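Local structure of PT26-6P (Thermococcus sp., 2WB7) at residues V85-V90 against D120-V125; T158-F163 against G219-T224; G327-G330 against P335-F338. The protein is of unknown function but is encoded by a mobile extrachromosomal element of Euryarchaea and combines immunoglobulin-like and helical domains. All blocks are in the same frame, centred on the assembly; numbering follows the deposited sequence.

All three contacts are van der Waals meetings of side chains, with no hydrogen bond from one segment to the other. Contact 1 is the buried one: aliphatic tips join two sheets inside the first immunoglobulin-like domain. Contact 2, its centre about 30 Å from that of contact 1, is only partly buried and pairs a loop with a two-residue strand. Both reach the five-stranded mixed sheet, through strand 120-129 and strand 221-222 respectively. Contact 3 belongs to the second immunoglobulin-like domain, at the surface, where the two end strands of a single antiparallel sheet approach each other. A phenylalanine takes part in contacts 2 and 3, whereas contact 1 is purely aliphatic.

Contact 1: residues V85-V90 against D120-V125; sequences VHITEV and DTLDLV
Ile87 and Leu122 reach for each other from two facing strands and meet tip to tip, the CD1 methyl of Ile87 lying 3.7 Å from the CD1 methyl of Leu122. Both chains are extended: Ile87 carries CG1 beside its backbone N, and its chi2 of 178° then sends CD1 straight on toward the other strand. A second tip-to-tip pair follows further along. Here the Leu124 methyl CD1 comes down on the branched end of Val90, 3.9 Å from Val90 CG1 and only slightly farther from CB and CG2, so that one methyl rests against the whole isopropyl group.

The two pairs are spaced unequally, two residues apart in 120-125 but three in 85-90. A classic beta bulge accounts for the difference: Thr88 and Glu89 both lie opposite Lys170 of strand 163-178, and the extra residue brings Val90 back to the side of Ile87. The alpha carbons of Ile87 and Leu122 are 10.4 Å apart, a separation that fits two sheets packed face to face through their side chains, as in an immunoglobulin-like sandwich. Ile87 and Val90 also pack on Val169 of the neighbouring strand 163-178. Trp107 of strand 104-108 touches both Val90 and Leu124, and Leu73 of strand 66-75, which pairs with strand 120-129, lies against Ile87.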
loop_
_atom_site.group_PDB
_atom_site.type_symbol
_atom_site.label_atom_id
_atom_site.label_comp_id
_atom_site.label_asym_id
_atom_site.label_seq_id
_atom_site.Cartn_x
_atom_site.Cartn_y
_atom_site.Cartn_z
ATOM N N VAL A 85 -20.020 18.308 -38.693
ATOM C CA VAL A 85 -19.138 17.171 -38.517
ATOM C C VAL A 85 -19.899 16.044 -37.825
ATOM O O VAL A 85 -20.468 16.247 -36.763
ATOM C CB VAL A 85 -17.929 17.561 -37.665
ATOM C CG1 VAL A 85 -17.142 16.335 -37.301
ATOM C CG2 VAL A 85 -17.060 18.552 -38.416
ATOM N N HIS A 86 -19.936 14.871 -38.450
ATOM C CA HIS A 86 -20.574 13.688 -37.857
ATOM C C HIS A 86 -19.508 12.750 -37.313
ATOM O O HIS A 86 -18.521 12.472 -38.001
ATOM C CB HIS A 86 -21.379 12.922 -38.906
ATOM C CG HIS A 86 -22.598 13.640 -39.385
ATOM N ND1 HIS A 86 -23.874 13.210 -39.090
ATOM C CD2 HIS A 86 -22.741 14.745 -40.153
ATOM C CE1 HIS A 86 -24.750 14.028 -39.643
ATOM N NE2 HIS A 86 -24.088 14.965 -40.298
ATOM N N ILE A 87 -19.695 12.248 -36.094
ATOM C CA ILE A 87 -18.745 11.271 -35.559
ATOM C C ILE A 87 -19.391 9.894 -35.563
ATOM O O ILE A 87 -20.421 9.681 -34.921
ATOM C CB ILE A 87 -18.258 11.656 -34.160
ATOM C CG1 ILE A 87 -17.866 13.125 -34.138
ATOM C CG2 ILE A 87 -17.060 10.831 -33.781
ATOM C CD1 ILE A 87 -17.413 13.585 -32.783
ATOM N N THR A 88 -18.805 8.965 -36.309
ATOM C CA THR A 88 -19.451 7.669 -36.510
ATOM C C THR A 88 -18.946 6.613 -35.552
ATOM O O THR A 88 -19.657 5.643 -35.236
ATOM C CB THR A 88 -19.233 7.141 -37.921
ATOM O OG1 THR A 88 -19.365 8.222 -38.849
ATOM C CG2 THR A 88 -20.274 6.068 -38.239
ATOM N N GLU A 89 -17.715 6.800 -35.094
ATOM C CA GLU A 89 -17.104 5.822 -34.229
ATOM C C GLU A 89 -15.829 6.354 -33.623
ATOM O O GLU A 89 -14.905 6.729 -34.336
ATOM C CB GLU A 89 -16.792 4.555 -35.023
ATOM C CG GLU A 89 -16.017 3.524 -34.240
ATOM C CD GLU A 89 -15.206 2.608 -35.135
ATOM O OE1 GLU A 89 -14.134 3.048 -35.611
ATOM O OE2 GLU A 89 -15.636 1.450 -35.354
ATOM N N VAL A 90 -15.785 6.395 -32.295
ATOM C CA VAL A 90 -14.539 6.663 -31.597
ATOM C C VAL A 90 -14.076 5.391 -30.900
ATOM O O VAL A 90 -14.873 4.634 -30.329
ATOM C CB VAL A 90 -14.664 7.809 -30.584
ATOM C CG1 VAL A 90 -13.319 8.059 -29.894
ATOM C CG2 VAL A 90 -15.166 9.071 -31.272
ATOM N N ASP A 120 -18.540 22.960 -31.424
ATOM C CA ASP A 120 -18.991 22.233 -30.238
ATOM C C ASP A 120 -17.863 21.503 -29.524
ATOM O O ASP A 120 -16.750 21.392 -30.049
ATOM C CB ASP A 120 -20.052 21.213 -30.625
ATOM C CG ASP A 120 -21.146 21.132 -29.608
ATOM O OD1 ASP A 120 -20.898 21.622 -28.475
ATOM O OD2 ASP A 120 -22.238 20.606 -29.935
ATOM N N THR A 121 -18.155 20.994 -28.328
ATOM C CA THR A 121 -17.171 20.245 -27.551
ATOM C C THR A 121 -17.771 18.994 -26.950
ATOM O O THR A 121 -18.837 19.032 -26.348
ATOM C CB THR A 121 -16.588 21.077 -26.420
ATOM O OG1 THR A 121 -15.753 22.093 -26.967
ATOM C CG2 THR A 121 -15.760 20.198 -25.527
ATOM N N LEU A 122 -17.077 17.877 -27.115
ATOM C CA LEU A 122 -17.581 16.591 -26.654
ATOM C C LEU A 122 -16.622 15.937 -25.662
ATOM O O LEU A 122 -15.423 15.858 -25.911
ATOM C CB LEU A 122 -17.803 15.664 -27.847
ATOM C CG LEU A 122 -18.746 16.241 -28.901
ATOM C CD1 LEU A 122 -19.092 15.204 -29.958
ATOM C CD2 LEU A 122 -20.003 16.778 -28.208
ATOM N N ASP A 123 -17.166 15.464 -24.545
ATOM C CA ASP A 123 -16.373 14.827 -23.501
ATOM C C ASP A 123 -16.707 13.354 -23.405
ATOM O O ASP A 123 -17.826 12.991 -23.085
ATOM C CB ASP A 123 -16.642 15.484 -22.143
ATOM C CG ASP A 123 -15.988 16.861 -22.009
ATOM O OD1 ASP A 123 -15.044 17.167 -22.784
ATOM O OD2 ASP A 123 -16.422 17.631 -21.115
ATOM N N LEU A 124 -15.728 12.507 -23.680
ATOM C CA LEU A 124 -15.881 11.071 -23.492
ATOM C C LEU A 124 -15.103 10.581 -22.268
ATOM O O LEU A 124 -13.951 10.980 -22.042
ATOM C CB LEU A 124 -15.399 10.331 -24.737
ATOM C CG LEU A 124 -16.203 10.510 -26.024
ATOM C CD1 LEU A 124 -15.404 9.928 -27.178
ATOM C CD2 LEU A 124 -17.578 9.844 -25.926
ATOM N N VAL A 125 -15.723 9.707 -21.483
ATOM C CA VAL A 125 -15.043 9.173 -20.305
ATOM C C VAL A 125 -14.953 7.656 -20.342
ATOM O O VAL A 125 -15.937 6.962 -20.626
ATOM C CB VAL A 125 -15.696 9.644 -18.990
ATOM C CG1 VAL A 125 -15.012 9.018 -17.824
ATOM C CG2 VAL A 125 -15.597 11.162 -18.880
#

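Contact 2: residues T158-F163 against G219-T224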
loop_
_atom_site.group_PDB
_atom_site.type_symbol
_atom_site.label_atom_id
_atom_site.label_comp_id
_atom_site.label_asym_id
_atom_site.label_seq_id
_atom_site.Cartn_x
_atom_site.Cartn_y
_atom_site.Cartn_z
ATOM N N THR A 158 7.995 -7.091 -9.144
ATOM C CA THR A 158 7.517 -6.850 -10.482
ATOM C C THR A 158 7.291 -5.363 -10.685
ATOM O O THR A 158 6.780 -4.674 -9.807
ATOM C CB THR A 158 6.229 -7.590 -10.743
ATOM O OG1 THR A 158 6.445 -8.991 -10.538
ATOM C CG2 THR A 158 5.795 -7.352 -12.153
ATOM N N SER A 159 7.680 -4.865 -11.852
ATOM C CA SER A 159 7.545 -3.447 -12.156
ATOM C C SER A 159 6.377 -3.188 -13.073
ATOM O O SER A 159 5.885 -4.088 -13.753
ATOM C CB SER A 159 8.803 -2.916 -12.832
ATOM O OG SER A 159 9.895 -2.978 -11.946
ATOM N N THR A 160 5.957 -1.931 -13.098
ATOM C CA THR A 160 4.913 -1.479 -14.001
ATOM C C THR A 160 5.438 -1.424 -15.440
ATOM O O THR A 160 6.578 -1.031 -15.679
ATOM C CB THR A 160 4.355 -0.115 -13.558
ATOM O OG1 THR A 160 5.433 0.807 -13.342
ATOM C CG2 THR A 160 3.572 -0.272 -12.264
ATOM N N THR A 161 4.597 -1.847 -16.381
ATOM C CA THR A 161 4.956 -1.920 -17.795
ATOM C C THR A 161 4.795 -0.576 -18.505
ATOM O O THR A 161 3.943 0.231 -18.127
ATOM C CB THR A 161 4.061 -2.925 -18.529
ATOM O OG1 THR A 161 4.033 -4.183 -17.820
ATOM C CG2 THR A 161 4.557 -3.118 -19.961
ATOM N N HIS A 162 5.613 -0.343 -19.531
ATOM C CA HIS A 162 5.492 0.848 -20.387
ATOM C C HIS A 162 4.327 0.690 -21.363
ATOM O O HIS A 162 4.147 -0.379 -21.935
ATOM C CB HIS A 162 6.781 1.069 -21.189
ATOM C CG HIS A 162 7.849 1.798 -20.436
ATOM N ND1 HIS A 162 9.139 1.925 -20.904
ATOM C CD2 HIS A 162 7.819 2.431 -19.239
ATOM C CE1 HIS A 162 9.853 2.623 -20.037
ATOM N NE2 HIS A 162 9.074 2.948 -19.020
ATOM N N PHE A 163 3.549 1.749 -21.563
ATOM C CA PHE A 163 2.382 1.695 -22.449
ATOM C C PHE A 163 2.009 3.103 -22.928
ATOM O O PHE A 163 2.526 4.096 -22.409
ATOM C CB PHE A 163 1.179 1.105 -21.706
ATOM C CG PHE A 163 0.596 2.043 -20.687
ATOM C CD1 PHE A 163 -0.525 2.813 -20.988
ATOM C CD2 PHE A 163 1.188 2.185 -19.438
ATOM C CE1 PHE A 163 -1.052 3.698 -20.053
ATOM C CE2 PHE A 163 0.668 3.068 -18.507
ATOM C CZ PHE A 163 -0.455 3.823 -18.815
ATOM N N GLY A 219 4.545 7.472 -17.664
ATOM C CA GLY A 219 5.285 8.306 -16.732
ATOM C C GLY A 219 4.455 8.907 -15.616
ATOM O O GLY A 219 4.939 9.747 -14.851
ATOM N N HIS A 220 3.197 8.501 -15.514
ATOM C CA HIS A 220 2.336 9.023 -14.450
ATOM C C HIS A 220 2.165 7.982 -13.368
ATOM O O HIS A 220 1.487 8.221 -12.372
ATOM C CB HIS A 220 0.968 9.446 -14.990
ATOM C CG HIS A 220 1.032 10.576 -15.969
ATOM N ND1 HIS A 220 0.871 10.396 -17.326
ATOM C CD2 HIS A 220 1.249 11.902 -15.788
ATOM C CE1 HIS A 220 0.993 11.562 -17.939
ATOM N NE2 HIS A 220 1.220 12.491 -17.027
ATOM N N VAL A 221 2.784 6.825 -13.586
ATOM C CA VAL A 221 2.706 5.705 -12.664
ATOM C C VAL A 221 3.907 5.676 -11.741
ATOM O O VAL A 221 5.040 5.835 -12.185
ATOM C CB VAL A 221 2.663 4.388 -13.426
ATOM C CG1 VAL A 221 2.504 3.254 -12.477
ATOM C CG2 VAL A 221 1.519 4.402 -14.417
ATOM N N THR A 222 3.661 5.476 -10.453
ATOM C CA THR A 222 4.749 5.284 -9.516
ATOM C C THR A 222 4.624 3.934 -8.840
ATOM O O THR A 222 3.520 3.475 -8.534
ATOM C CB THR A 222 4.787 6.370 -8.440
ATOM O OG1 THR A 222 5.914 6.152 -7.577
ATOM C CG2 THR A 222 3.502 6.357 -7.621
ATOM N N GLY A 223 5.775 3.304 -8.618
ATOM C CA GLY A 223 5.861 2.035 -7.907
ATOM C C GLY A 223 6.128 2.243 -6.428
ATOM O O GLY A 223 5.589 1.519 -5.601
ATOM N N THR A 224 6.950 3.237 -6.086
ATOM C CA THR A 224 7.306 3.477 -4.681
ATOM C C THR A 224 6.048 3.671 -3.854
ATOM O O THR A 224 5.301 4.625 -4.062
ATOM C CB THR A 224 8.247 4.708 -4.477
ATOM O OG1 THR A 224 8.591 4.827 -3.087
ATOM C CG2 THR A 224 7.570 6.011 -4.928
#
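Val221 is the residue of 219-224 that meets the loop 158-163, touching Thr160 with one methyl and Phe163 with the other. It belongs to a two-residue strand, 221-222, which pairs in parallel with strand 52-62 in a mixed sheet; the loop opposite, part of the first immunoglobulin-like domain, joins helix 149-157 to strand 163-178.

The segment enters through Gly219 and His220, the end of a 3-10 turn. At Val221 the chain becomes extended and the side chain turns toward the loop. With CG1 anti to the backbone N (chi1 -177°), the two methyls spread to separate partners. CG1 lies 3.7 Å from Thr160 CG2 and 3.9 Å from Thr160 OG1, the two side chains lying alongside one another and running opposite ways. The other branch, CG2, comes to the edge of the Phe163 ring, near its plane, 4.4 Å from Phe163 CE2, a looser apolar contact than the one to Thr160. Phe163 itself is buried, whereas Thr160 and Val221 are partly exposed.

Thr222 points away from the loop to pack on Leu60, while its backbone is hydrogen-bonded to Ile61 and Gly63. The strand ends here. Just beyond it, the alpha carbons of Gly223 and Thr160 are the nearest of the two segments, 7.1 Å apart. In the loop that follows, Thr224 OG1 forms a weak hydrogen bond with the backbone N of Asp226.

Contact 3: residues G327-G330 against P335-F338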
loop_
_atom_site.group_PDB
_atom_site.type_symbol
_atom_site.label_atom_id
_atom_site.label_comp_id
_atom_site.label_asym_id
_atom_site.label_seq_id
_atom_site.Cartn_x
_atom_site.Cartn_y
_atom_site.Cartn_z
ATOM N N GLY A 327 -13.157 -15.201 1.228
ATOM C CA GLY A 327 -14.528 -15.140 0.725
ATOM C C GLY A 327 -14.801 -14.080 -0.329
ATOM O O GLY A 327 -13.893 -13.673 -1.072
ATOM N N HIS A 328 -16.060 -13.632 -0.375
ATOM C CA HIS A 328 -16.545 -12.637 -1.346
ATOM C C HIS A 328 -17.193 -11.428 -0.685
ATOM O O HIS A 328 -17.864 -11.559 0.333
ATOM C CB HIS A 328 -17.536 -13.287 -2.291
ATOM C CG HIS A 328 -16.888 -14.234 -3.236
ATOM N ND1 HIS A 328 -16.211 -13.808 -4.357
ATOM C CD2 HIS A 328 -16.750 -15.580 -3.199
ATOM C CE1 HIS A 328 -15.708 -14.853 -4.988
ATOM N NE2 HIS A 328 -16.022 -15.941 -4.306
ATOM N N ILE A 329 -17.003 -10.257 -1.277
ATOM C CA ILE A 329 -17.517 -9.021 -0.704
ATOM C C ILE A 329 -18.782 -8.594 -1.420
ATOM O O ILE A 329 -19.642 -7.921 -0.826
ATOM C CB ILE A 329 -16.511 -7.876 -0.869
ATOM C CG1 ILE A 329 -15.161 -8.279 -0.282
ATOM C CG2 ILE A 329 -17.044 -6.595 -0.232
ATOM C CD1 ILE A 329 -14.018 -7.530 -0.827
ATOM N N GLY A 330 -18.893 -8.992 -2.689
ATOM C CA GLY A 330 -19.895 -8.415 -3.579
ATOM C C GLY A 330 -19.425 -7.049 -4.074
ATOM O O GLY A 330 -18.278 -6.888 -4.482
ATOM N N PRO A 335 -16.933 0.357 3.062
ATOM C CA PRO A 335 -15.800 -0.211 3.798
ATOM C C PRO A 335 -16.246 -1.449 4.554
ATOM O O PRO A 335 -17.346 -1.483 5.085
ATOM C CB PRO A 335 -15.425 0.905 4.780
ATOM C CG PRO A 335 -15.873 2.155 4.102
ATOM C CD PRO A 335 -17.128 1.785 3.356
ATOM N N THR A 336 -15.417 -2.473 4.592
ATOM C CA THR A 336 -15.795 -3.667 5.301
ATOM C C THR A 336 -14.614 -4.248 6.018
ATOM O O THR A 336 -13.494 -4.224 5.516
ATOM C CB THR A 336 -16.311 -4.717 4.350
ATOM O OG1 THR A 336 -17.073 -4.068 3.336
ATOM C CG2 THR A 336 -17.171 -5.732 5.097
ATOM N N PHE A 337 -14.891 -4.788 7.194
ATOM C CA PHE A 337 -13.857 -5.321 8.051
ATOM C C PHE A 337 -13.826 -6.828 7.966
ATOM O O PHE A 337 -14.857 -7.474 7.855
ATOM C CB PHE A 337 -14.117 -4.925 9.491
ATOM C CG PHE A 337 -13.785 -3.506 9.798
ATOM C CD1 PHE A 337 -12.478 -3.145 10.095
ATOM C CD2 PHE A 337 -14.780 -2.532 9.821
ATOM C CE1 PHE A 337 -12.165 -1.840 10.400
ATOM C CE2 PHE A 337 -14.476 -1.218 10.129
ATOM C CZ PHE A 337 -13.162 -0.871 10.411
ATOM N N PHE A 338 -12.625 -7.373 8.037
ATOM C CA PHE A 338 -12.428 -8.800 7.987
ATOM C C PHE A 338 -11.429 -9.125 9.070
ATOM O O PHE A 338 -10.449 -8.407 9.251
ATOM C CB PHE A 338 -11.891 -9.205 6.614
ATOM C CG PHE A 338 -12.815 -8.846 5.479
ATOM C CD1 PHE A 338 -12.752 -7.599 4.879
ATOM C CD2 PHE A 338 -13.768 -9.746 5.031
ATOM C CE1 PHE A 338 -13.610 -7.269 3.843
ATOM C CE2 PHE A 338 -14.632 -9.415 3.992
ATOM C CZ PHE A 338 -14.548 -8.180 3.397
#
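Ile329 faces two side chains of strand 336-343, its CG1 branch meeting Phe338 and its CG2 methyl lying nearer Thr336. The isoleucine chain runs roughly perpendicular to that of the phenylalanine, and Ile329 CG1 approaches Phe338 CZ to 3.7 Å, coming at the ring obliquely. Phe338 holds CG beside its backbone N (chi1 -60°), which sends the far end of the ring across to the isoleucine. The second meeting is looser: Ile329 CG2 lies 4.4 Å from Thr336 OG1, a hydroxyl whose hydrogen bond is made to the carbonyl O of Glu334.

Although only four residues separate the segments, they do not form a hairpin. No hydrogen bond joins them, and the nearest alpha carbons, those of Ile329 and Thr336, are 8.2 Å apart. Strands facing each other through side chains across a short turn fit a beta-arch. They are the two outermost strands of the eight-stranded antiparallel sheet in the second immunoglobulin-like domain, so the sheet must curve enough to bring its ends together.

Each strand is fixed by its own neighbour. Ile329 is hydrogen-bonded through its backbone to Asp304 of strand 301-314, and Thr336 and Phe338 to Ile288 and Phe286 of strand 281-290. Tyr306 packs against Ile329 and meets the Phe338 ring with the planes at about 50°. On the other side of strand 336-343, Phe337 packs on helix 21-34, where His25 meets its ring edge-to-face.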